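Local atomic coordinates of probable flavin reductase (Sinorhizobium meliloti, PDB entry 3RH7), a protein that binds flavin mononucleotide and is probably an NADPH-dependent flavin reductase of the split-barrel family. Residues 60-65 with 82-87; 129-134 with 147-152. All coordinates share one frame; numbering follows the deposited sequence.

Contact 1. Residues 60-65 with 82-87; sequences PLLLVC and FAINVL. With FMN (flavin mononucleotide), chain G.
Inside the FMN-binding split barrel, L62 and V64 of strand 61-65 meet F82 and I84 of strand 82-86 across the apolar core. The two strands are not neighbours in the sheet. Their axes come within 9.5 Å and cross at 82°, and no hydrogen bond joins them. The contact is made by side chains alone, and it is small.

L62 reaches both partners through one methyl. With CG anti to the backbone N (chi1 -179°), the leucine sends CD2 to 3.7 Å from I84 CG1. The same L62 CD2 lies 4.0 Å from F82 CE2, approaching the ring obliquely. The leucine slides past both side chains in the opposite direction. V64 and I84 instead meet tip to tip. I84 CD1 sits over the branch point of the valine, 4.1 Å from V64 CB and equally far from V64 CG1 and CG2. The isoleucine methyl therefore faces the whole fork rather than one prong. V64 CG1 also comes loosely near the F82 ring.

All four residues are buried. F52 touches L62 and I84, V35 touches V64 and I84, and C130 touches L62 and F82, so other strands of the sheet complete this core. Further along the same strand, at C65, the backbone meets the cofactor. FMN N3 donates to C65 O at 2.8 Å, with an angle of 152° at the hydrogen. The strand thus has a core-facing side at L62 and V64, and a carbonyl reading the flavin's pyrimidine edge. This combination belongs to the FMN-binding split barrel, where a closed apolar core lies beside the isoalloxazine site.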
loop_
_atom_site.group_PDB
_atom_site.type_symbol
_atom_site.label_atom_id
_atom_site.label_comp_id
_atom_site.label_asym_id
_atom_site.label_seq_id
_atom_site.Cartn_x
_atom_site.Cartn_y
_atom_site.Cartn_z
ATOM N N PRO A 60 1.629 -23.589 2.890
ATOM C CA PRO A 60 1.881 -22.265 2.299
ATOM C C PRO A 60 0.968 -21.997 1.112
ATOM O O PRO A 60 1.161 -22.594 0.061
ATOM C CB PRO A 60 3.347 -22.344 1.868
ATOM C CG PRO A 60 3.897 -23.515 2.532
ATOM C CD PRO A 60 2.791 -24.471 2.694
ATOM N N LEU A 61 -0.055 -21.139 1.295
ATOM C CA LEU A 61 -1.016 -20.834 0.234
ATOM C C LEU A 61 -1.071 -19.366 -0.102
ATOM O O LEU A 61 -0.988 -18.492 0.766
ATOM C CB LEU A 61 -2.408 -21.360 0.554
ATOM C CG LEU A 61 -2.510 -22.876 0.545
ATOM C CD1 LEU A 61 -3.813 -23.335 1.143
ATOM C CD2 LEU A 61 -2.290 -23.433 -0.853
ATOM N N LEU A 62 -1.229 -19.116 -1.394
ATOM C CA LEU A 62 -1.183 -17.812 -2.036
ATOM C C LEU A 62 -2.319 -17.707 -3.079
ATOM O O LEU A 62 -2.823 -18.731 -3.563
ATOM C CB LEU A 62 0.200 -17.803 -2.658
ATOM C CG LEU A 62 0.712 -16.674 -3.407
ATOM C CD1 LEU A 62 2.190 -16.521 -3.090
ATOM C CD2 LEU A 62 0.492 -16.927 -4.892
ATOM N N LEU A 63 -2.727 -16.468 -3.408
ATOM C CA LEU A 63 -3.865 -16.179 -4.293
ATOM C C LEU A 63 -3.557 -15.053 -5.270
ATOM O O LEU A 63 -2.859 -14.108 -4.910
ATOM C CB LEU A 63 -4.996 -15.730 -3.358
ATOM C CG LEU A 63 -6.390 -15.559 -3.861
ATOM C CD1 LEU A 63 -7.338 -16.061 -2.839
ATOM C CD2 LEU A 63 -6.693 -14.110 -4.118
ATOM N N VAL A 64 -4.132 -15.114 -6.474
ATOM C CA VAL A 64 -3.982 -14.055 -7.478
ATOM C C VAL A 64 -5.163 -14.172 -8.443
ATOM O O VAL A 64 -5.658 -15.284 -8.665
ATOM C CB VAL A 64 -2.593 -14.016 -8.180
ATOM C CG1 VAL A 64 -2.440 -15.091 -9.246
ATOM C CG2 VAL A 64 -2.296 -12.638 -8.748
ATOM N N CYS A 65 -5.655 -13.038 -8.961
ATOM C CA CYS A 65 -6.820 -13.102 -9.843
ATOM C C CYS A 65 -6.468 -12.699 -11.267
ATOM O O CYS A 65 -5.785 -11.691 -11.477
ATOM C CB CYS A 65 -7.969 -12.261 -9.293
ATOM S SG CYS A 65 -8.322 -12.559 -7.539
ATOM N N PHE A 82 3.483 -21.679 -11.489
ATOM C CA PHE A 82 3.603 -20.251 -11.752
ATOM C C PHE A 82 4.468 -19.574 -10.668
ATOM O O PHE A 82 4.800 -20.211 -9.677
ATOM C CB PHE A 82 2.234 -19.599 -11.883
ATOM C CG PHE A 82 1.427 -19.509 -10.621
ATOM C CD1 PHE A 82 0.640 -20.573 -10.203
ATOM C CD2 PHE A 82 1.415 -18.343 -9.867
ATOM C CE1 PHE A 82 -0.118 -20.487 -9.035
ATOM C CE2 PHE A 82 0.670 -18.262 -8.693
ATOM C CZ PHE A 82 -0.105 -19.326 -8.295
ATOM N N ALA A 83 4.855 -18.314 -10.873
ATOM C CA ALA A 83 5.642 -17.577 -9.899
ATOM C C ALA A 83 5.086 -16.185 -9.693
ATOM O O ALA A 83 4.584 -15.568 -10.631
ATOM C CB ALA A 83 7.101 -17.501 -10.323
ATOM N N ILE A 84 5.179 -15.687 -8.466
ATOM C CA ILE A 84 4.714 -14.342 -8.151
ATOM C C ILE A 84 5.928 -13.448 -7.877
ATOM O O ILE A 84 6.657 -13.697 -6.916
ATOM C CB ILE A 84 3.718 -14.385 -6.968
ATOM C CG1 ILE A 84 2.370 -15.004 -7.390
ATOM C CG2 ILE A 84 3.552 -13.020 -6.302
ATOM C CD1 ILE A 84 1.456 -14.172 -8.221
ATOM N N ASN A 85 6.159 -12.422 -8.726
ATOM C CA ASN A 85 7.285 -11.502 -8.495
ATOM C C ASN A 85 6.767 -10.180 -7.896
ATOM O O ASN A 85 6.132 -9.392 -8.621
ATOM C CB ASN A 85 8.073 -11.237 -9.788
ATOM C CG ASN A 85 8.885 -12.394 -10.281
ATOM O OD1 ASN A 85 10.021 -12.586 -9.869
ATOM N ND2 ASN A 85 8.356 -13.139 -11.231
ATOM N N VAL A 86 7.008 -9.960 -6.564
ATOM C CA VAL A 86 6.594 -8.746 -5.816
ATOM C C VAL A 86 7.658 -7.664 -6.171
ATOM O O VAL A 86 8.805 -7.738 -5.726
ATOM C CB VAL A 86 6.433 -9.044 -4.286
ATOM C CG1 VAL A 86 6.004 -7.827 -3.495
ATOM C CG2 VAL A 86 5.452 -10.180 -4.054
ATOM N N LEU A 87 7.295 -6.745 -7.070
ATOM C CA LEU A 87 8.211 -5.737 -7.602
ATOM C C LEU A 87 8.726 -4.740 -6.555
ATOM O O LEU A 87 8.016 -4.438 -5.609
ATOM C CB LEU A 87 7.530 -4.971 -8.737
ATOM C CG LEU A 87 7.005 -5.770 -9.927
ATOM C CD1 LEU A 87 6.362 -4.844 -10.904
ATOM C CD2 LEU A 87 8.127 -6.565 -10.641
HETATM N N1 FMN G . -4.967 -8.015 -14.825
HETATM C C2 FMN G . -5.552 -9.148 -14.281
HETATM O O2 FMN G . -6.050 -10.006 -15.031
HETATM N N3 FMN G . -5.498 -9.332 -12.903
HETATM C C4 FMN G . -4.964 -8.438 -11.956
HETATM O O4 FMN G . -4.917 -8.625 -10.736
HETATM C C4A FMN G . -4.386 -7.158 -12.567
HETATM N N5 FMN G . -3.850 -6.248 -11.771
HETATM C C5A FMN G . -3.218 -5.118 -12.349
HETATM C C6 FMN G . -2.632 -4.184 -11.427
HETATM C C7 FMN G . -1.918 -3.035 -11.873
HETATM C C7M FMN G . -1.308 -2.091 -10.878
HETATM C C8 FMN G . -1.816 -2.822 -13.268
HETATM C C8M FMN G . -1.089 -1.639 -13.769
HETATM C C9 FMN G . -2.415 -3.729 -14.220
HETATM C C9A FMN G . -3.146 -4.902 -13.808
HETATM N N10 FMN G . -3.755 -5.877 -14.711
HETATM C C10 FMN G . -4.387 -7.030 -14.121
HETATM C "C1'" FMN G . -3.697 -5.679 -16.213
HETATM C "C2'" FMN G . -2.834 -6.808 -16.930
HETATM O "O2'" FMN G . -1.460 -6.903 -16.549
HETATM C "C3'" FMN G . -2.836 -6.974 -18.474
HETATM O "O3'" FMN G . -3.267 -5.814 -19.208
HETATM C "C4'" FMN G . -3.403 -8.334 -18.995
HETATM O "O4'" FMN G . -4.474 -8.965 -18.204
HETATM C "C5'" FMN G . -2.245 -9.280 -19.215
HETATM O "O5'" FMN G . -1.954 -9.112 -20.592
HETATM P P FMN G . -2.509 -10.259 -21.631
HETATM O O1P FMN G . -2.283 -11.539 -20.706
HETATM O O2P FMN G . -1.623 -10.226 -22.932
HETATM O O3P FMN G . -3.941 -9.946 -22.135
#

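Contact 2. Residues 129-134 with 147-152; sequences ECSMQD and RVTAFE
E129 and A150 form an antiparallel hydrogen-bonded pair within the hairpin of strands 126-138 and 141-153, next to a bulge at T149. E129 N donates to A150 O at 2.7 Å. In return, E129 O takes T149 N at 2.7 Å, nearly straight at the hydrogen (166°), and a weak bond from A150 N at 3.4 Å. T149 and A150 both face E129, which makes a classic beta bulge. Further along, R147 N gives a bond of 2.8 Å to S131 O, in the carbonyl plane. The return bond, S131 N to R147 O, is longer and more bent.

T149 lies beside E129, with OG1 3.5 Å from E129 CB. Its CG2 points anti to the carbonyl carbon, which lays the methyl 3.9 Å from S131 CB and leaves OG1 on the E129 side. D116 is a weak hydrogen-bond partner of T149 OG1, and the backbone N of D116 also binds E129 OE2. Replacing T149 with an alanine would probably leave D116 without its weak hydroxyl partner and open a gap beside S131 CB. Across the strands, Q133 CG packs at 3.9 Å on R147 CB.

E129 O holds T149 N firmly and A150 N only weakly, so one carbonyl serves two N-H groups where the chain turns a corner at T149.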
loop_
_atom_site.group_PDB
_atom_site.type_symbol
_atom_site.label_atom_id
_atom_site.label_comp_id
_atom_site.label_asym_id
_atom_site.label_seq_id
_atom_site.Cartn_x
_atom_site.Cartn_y
_atom_site.Cartn_z
ATOM N N GLU A 129 7.737 -19.234 -5.918
ATOM C CA GLU A 129 7.528 -20.303 -6.891
ATOM C C GLU A 129 6.346 -21.128 -6.419
ATOM O O GLU A 129 6.333 -21.602 -5.277
ATOM C CB GLU A 129 8.782 -21.176 -7.049
ATOM C CG GLU A 129 9.787 -20.602 -8.015
ATOM C CD GLU A 129 10.676 -21.653 -8.637
ATOM O OE1 GLU A 129 11.712 -21.998 -8.018
ATOM O OE2 GLU A 129 10.322 -22.136 -9.740
ATOM N N CYS A 130 5.342 -21.264 -7.275
ATOM C CA CYS A 130 4.103 -21.942 -6.924
ATOM C C CYS A 130 3.801 -23.132 -7.822
ATOM O O CYS A 130 4.466 -23.394 -8.821
ATOM C CB CYS A 130 2.939 -20.951 -6.925
ATOM S SG CYS A 130 3.008 -19.715 -5.593
ATOM N N SER A 131 2.835 -23.899 -7.359
ATOM C CA SER A 131 2.212 -25.030 -7.994
ATOM C C SER A 131 0.738 -24.762 -7.858
ATOM O O SER A 131 0.296 -24.433 -6.753
ATOM C CB SER A 131 2.638 -26.331 -7.327
ATOM O OG SER A 131 2.006 -26.510 -6.071
HETATM N N MSE A 132 -0.009 -24.807 -8.968
HETATM C CA MSE A 132 -1.430 -24.538 -8.937
HETATM C C MSE A 132 -2.200 -25.595 -8.188
HETATM O O MSE A 132 -2.040 -26.790 -8.452
HETATM C CB MSE A 132 -1.983 -24.413 -10.330
HETATM C CG MSE A 132 -2.306 -22.996 -10.664
HETATM SE SE MSE A 132 -2.627 -22.779 -12.551
HETATM C CE MSE A 132 -1.437 -21.353 -12.965
ATOM N N GLN A 133 -2.986 -25.144 -7.202
ATOM C CA GLN A 133 -3.823 -26.002 -6.393
ATOM C C GLN A 133 -5.170 -26.042 -7.073
ATOM O O GLN A 133 -5.565 -27.081 -7.595
ATOM C CB GLN A 133 -3.916 -25.495 -4.945
ATOM C CG GLN A 133 -2.727 -25.866 -4.085
ATOM C CD GLN A 133 -3.017 -26.924 -3.040
ATOM O OE1 GLN A 133 -2.176 -27.799 -2.771
ATOM N NE2 GLN A 133 -4.183 -26.845 -2.385
ATOM N N ASP A 134 -5.822 -24.879 -7.180
ATOM C CA ASP A 134 -7.139 -24.787 -7.779
ATOM C C ASP A 134 -7.302 -23.470 -8.545
ATOM O O ASP A 134 -6.552 -22.524 -8.326
ATOM C CB ASP A 134 -8.212 -24.920 -6.673
ATOM C CG ASP A 134 -9.630 -25.244 -7.142
ATOM O OD1 ASP A 134 -9.774 -25.964 -8.159
ATOM O OD2 ASP A 134 -10.599 -24.842 -6.444
ATOM N N ARG A 147 0.412 -23.201 -4.214
ATOM C CA ARG A 147 1.123 -23.683 -3.042
ATOM C C ARG A 147 2.572 -23.277 -3.222
ATOM O O ARG A 147 3.178 -23.634 -4.234
ATOM C CB ARG A 147 0.954 -25.197 -2.846
ATOM C CG ARG A 147 1.257 -25.668 -1.427
ATOM C CD ARG A 147 1.687 -27.129 -1.388
ATOM N NE ARG A 147 1.854 -27.635 -0.018
ATOM C CZ ARG A 147 2.955 -27.498 0.727
ATOM N NH1 ARG A 147 4.013 -26.845 0.253
ATOM N NH2 ARG A 147 2.997 -27.995 1.957
ATOM N N VAL A 148 3.115 -22.473 -2.283
ATOM C CA VAL A 148 4.501 -21.998 -2.350
ATOM C C VAL A 148 5.452 -23.195 -2.229
ATOM O O VAL A 148 5.427 -23.932 -1.228
ATOM C CB VAL A 148 4.832 -20.903 -1.306
ATOM C CG1 VAL A 148 6.248 -20.386 -1.481
ATOM C CG2 VAL A 148 3.860 -19.751 -1.392
ATOM N N THR A 149 6.237 -23.407 -3.290
ATOM C CA THR A 149 7.220 -24.474 -3.385
ATOM C C THR A 149 8.595 -23.909 -2.969
ATOM O O THR A 149 9.393 -24.615 -2.350
ATOM C CB THR A 149 7.224 -25.103 -4.808
ATOM O OG1 THR A 149 7.929 -24.279 -5.755
ATOM C CG2 THR A 149 5.824 -25.435 -5.317
ATOM N N ALA A 150 8.853 -22.626 -3.309
ATOM C CA ALA A 150 10.099 -21.904 -3.012
ATOM C C ALA A 150 9.815 -20.399 -2.927
ATOM O O ALA A 150 8.842 -19.919 -3.522
ATOM C CB ALA A 150 11.133 -22.188 -4.091
ATOM N N PHE A 151 10.651 -19.653 -2.182
ATOM C CA PHE A 151 10.482 -18.202 -2.053
ATOM C C PHE A 151 11.786 -17.517 -1.618
ATOM O O PHE A 151 12.746 -18.173 -1.178
ATOM C CB PHE A 151 9.332 -17.838 -1.085
ATOM C CG PHE A 151 9.586 -18.161 0.367
ATOM C CD1 PHE A 151 9.289 -19.425 0.880
ATOM C CD2 PHE A 151 10.111 -17.204 1.227
ATOM C CE1 PHE A 151 9.534 -19.725 2.224
ATOM C CE2 PHE A 151 10.332 -17.500 2.569
ATOM C CZ PHE A 151 10.064 -18.762 3.053
ATOM N N GLU A 152 11.797 -16.182 -1.726
ATOM C CA GLU A 152 12.926 -15.360 -1.315
ATOM C C GLU A 152 12.414 -13.996 -0.970
ATOM O O GLU A 152 11.492 -13.513 -1.620
ATOM C CB GLU A 152 13.980 -15.281 -2.414
ATOM C CG GLU A 152 15.399 -15.178 -1.914
ATOM C CD GLU A 152 16.381 -15.705 -2.944
ATOM O OE1 GLU A 152 16.574 -15.026 -3.982
ATOM O OE2 GLU A 152 16.915 -16.819 -2.740
#

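In the fold
The centres of contacts 1 and 2 lie about 8 Å apart in the same antiparallel sheet. Strand 82-86 runs beside 129-134, and F82 O is 2.7 Å from C130 N, a probable hydrogen bond. On the other flank, P60 O is 3.1 Å from V148 N, probably bonded as well. The hairpin of contact 2 therefore borders both strands of contact 1, which cross without pairing. F82 CD1 also packs 3.5 Å from the CE of selenomethionine M132. Only contact 1 reaches FMN, through C65; contact 2 lies away from the FMN site. Both touch the second subunit, whose F16 packs on P60 and V148.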